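Local atomic coordinates of prophenoloxidase b (Marsupenaeus japonicus, PDB entry 3WKY), a protein that is a type 3 copper protein of the hemolymph, the inactive precursor of a phenoloxidase that probably hydroxylates monophenols and oxidises o-diphenols. Residues D140-T145 against H262-G266. Residues are numbered along the deposited sequence; the frame is centred on the assembly and turned at random.
With NA (sodium ion), chain P.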
loop_
_atom_site.group_PDB
_atom_site.type_symbol
_atom_site.label_atom_id
_atom_site.label_comp_id
_atom_site.label_asym_id
_atom_site.label_seq_id
_atom_site.Cartn_x
_atom_site.Cartn_y
_atom_site.Cartn_z
ATOM N N ASP A 140 -0.275 36.327 -24.322
ATOM C CA ASP A 140 -0.899 35.634 -23.189
ATOM C C ASP A 140 -0.301 34.239 -22.962
ATOM O O ASP A 140 -0.424 33.688 -21.863
ATOM C CB ASP A 140 -2.416 35.508 -23.380
ATOM C CG ASP A 140 -2.785 34.591 -24.542
ATOM O OD1 ASP A 140 -2.795 33.352 -24.365
ATOM O OD2 ASP A 140 -3.069 35.100 -25.646
ATOM N N ARG A 141 0.333 33.676 -23.993
ATOM C CA ARG A 141 0.936 32.344 -23.889
ATOM C C ARG A 141 2.278 32.341 -23.179
ATOM O O ARG A 141 2.773 31.270 -22.820
ATOM C CB ARG A 141 1.103 31.689 -25.274
ATOM C CG ARG A 141 -0.197 31.461 -26.049
ATOM C CD ARG A 141 -1.118 30.420 -25.405
ATOM N NE ARG A 141 -1.991 29.807 -26.401
ATOM C CZ ARG A 141 -3.195 30.272 -26.747
ATOM N NH1 ARG A 141 -3.685 31.374 -26.187
ATOM N NH2 ARG A 141 -3.907 29.638 -27.666
ATOM N N PHE A 142 2.865 33.522 -22.964
ATOM C CA PHE A 142 4.242 33.611 -22.483
ATOM C C PHE A 142 4.392 34.473 -21.229
ATOM O O PHE A 142 5.411 34.408 -20.542
ATOM C CB PHE A 142 5.157 34.157 -23.598
ATOM C CG PHE A 142 5.003 33.434 -24.900
ATOM C CD1 PHE A 142 5.691 32.243 -25.135
ATOM C CD2 PHE A 142 4.157 33.925 -25.882
ATOM C CE1 PHE A 142 5.539 31.565 -26.325
ATOM C CE2 PHE A 142 3.997 33.246 -27.083
ATOM C CZ PHE A 142 4.695 32.062 -27.303
ATOM N N VAL A 143 3.376 35.281 -20.947
ATOM C CA VAL A 143 3.441 36.285 -19.884
ATOM C C VAL A 143 2.395 35.932 -18.820
ATOM O O VAL A 143 1.255 35.628 -19.164
ATOM C CB VAL A 143 3.146 37.693 -20.465
ATOM C CG1 VAL A 143 3.143 38.755 -19.378
ATOM C CG2 VAL A 143 4.161 38.041 -21.569
ATOM N N PRO A 144 2.787 35.958 -17.532
ATOM C CA PRO A 144 1.870 35.495 -16.481
ATOM C C PRO A 144 0.596 36.303 -16.420
ATOM O O PRO A 144 0.589 37.501 -16.728
ATOM C CB PRO A 144 2.657 35.726 -15.192
ATOM C CG PRO A 144 4.094 35.743 -15.621
ATOM C CD PRO A 144 4.099 36.342 -16.989
ATOM N N THR A 145 -0.473 35.635 -16.015
ATOM C CA THR A 145 -1.777 36.252 -15.832
ATOM C C THR A 145 -1.698 37.600 -15.123
ATOM O O THR A 145 -2.260 38.594 -15.597
ATOM C CB THR A 145 -2.658 35.328 -14.998
ATOM O OG1 THR A 145 -2.816 34.073 -15.683
ATOM C CG2 THR A 145 -4.027 35.963 -14.743
ATOM N N HIS A 262 0.277 29.664 -14.368
ATOM C CA HIS A 262 -0.076 31.078 -14.200
ATOM C C HIS A 262 -0.287 31.781 -15.546
ATOM O O HIS A 262 0.241 32.869 -15.775
ATOM C CB HIS A 262 0.974 31.803 -13.346
ATOM C CG HIS A 262 1.033 31.316 -11.929
ATOM N ND1 HIS A 262 1.825 30.258 -11.535
ATOM C CD2 HIS A 262 0.379 31.728 -10.817
ATOM C CE1 HIS A 262 1.663 30.047 -10.240
ATOM N NE2 HIS A 262 0.798 30.929 -9.780
ATOM N N LEU A 263 -1.051 31.142 -16.427
ATOM C CA LEU A 263 -1.365 31.686 -17.755
ATOM C C LEU A 263 -2.868 31.724 -17.980
ATOM O O LEU A 263 -3.583 30.810 -17.560
ATOM C CB LEU A 263 -0.743 30.824 -18.856
ATOM C CG LEU A 263 0.786 30.747 -18.925
ATOM C CD1 LEU A 263 1.198 29.789 -20.034
ATOM C CD2 LEU A 263 1.410 32.127 -19.143
ATOM N N THR A 264 -3.341 32.761 -18.673
ATOM C CA THR A 264 -4.758 32.899 -19.008
ATOM C C THR A 264 -4.863 33.315 -20.471
ATOM O O THR A 264 -4.170 34.248 -20.893
ATOM C CB THR A 264 -5.422 33.979 -18.135
ATOM O OG1 THR A 264 -5.243 33.650 -16.745
ATOM C CG2 THR A 264 -6.918 34.105 -18.443
ATOM N N THR A 265 -5.704 32.635 -21.249
ATOM C CA THR A 265 -5.815 32.967 -22.682
ATOM C C THR A 265 -6.575 34.274 -22.875
ATOM O O THR A 265 -7.178 34.790 -21.935
ATOM C CB THR A 265 -6.542 31.889 -23.504
ATOM O OG1 THR A 265 -7.948 31.905 -23.201
ATOM C CG2 THR A 265 -5.962 30.504 -23.240
ATOM N N GLY A 266 -6.556 34.790 -24.103
ATOM C CA GLY A 266 -7.210 36.049 -24.411
ATOM C C GLY A 266 -8.720 35.962 -24.348
ATOM O O GLY A 266 -9.409 36.985 -24.368
HETATM NA NA NA P . -8.943 30.150 -25.191
HETATM O O HOH W 1 -1.267 34.803 -19.391
#
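Thr145 meets the loop 262-266 through both its backbone and its hydroxyl. Its N donates to His262 O at 2.9 Å and 163°, and the CA of Pro144, the N-cap residue just before, adds a CA-H...O contact to the same oxygen. One carbonyl thus takes up an amide at the very start of helix 145-160. Because Thr145 OG1 lies beside its own backbone N (chi1 -60°), it also meets Thr264 OG1, 2.7 Å away, in a hydrogen bond whose direction is open.

Farther along, a water bridges the two backbones. It accepts from Thr264 N at 3.0 Å and lies within donating distance of two carbonyls, Asp140 O (2.8 Å) and Val143 O (2.7 Å), though it may not donate to both at once. Leu263 supplies the apolar part: CD2 rests against the carbonyl oxygens of Asp140 and Val143, and CD1 against Arg141 O at 3.5 Å.

At the other end the Asp140 carboxylate lies over the Thr265-Gly266 backbone. Its OD1 receives Arg141 NH1 through the syn lone pair, nearly in the guanidinium plane, in a salt bridge of 2.8 Å; OD2 is bonded to Tyr19 OH, which also bonds Gly266 N. Arg141 NE pairs with Glu385. Thr265 CG2 touches Arg141 NH1, meeting the guanidinium obliquely, while its OG1 binds the sodium ion at 2.8 Å and accepts from Asn267 N.

His262 NE2 bonds Ser375 O of the second subunit. Within the copper-containing domain, the contact ties the turn between helices 134-137 and 145-160 to the long loop joining helices 218-239 and 294-310. Phe142, its side chain about 13 Å from the Cu2-O2 cluster, packs on helix 193-205, which carries His199 and His203 of the copper site.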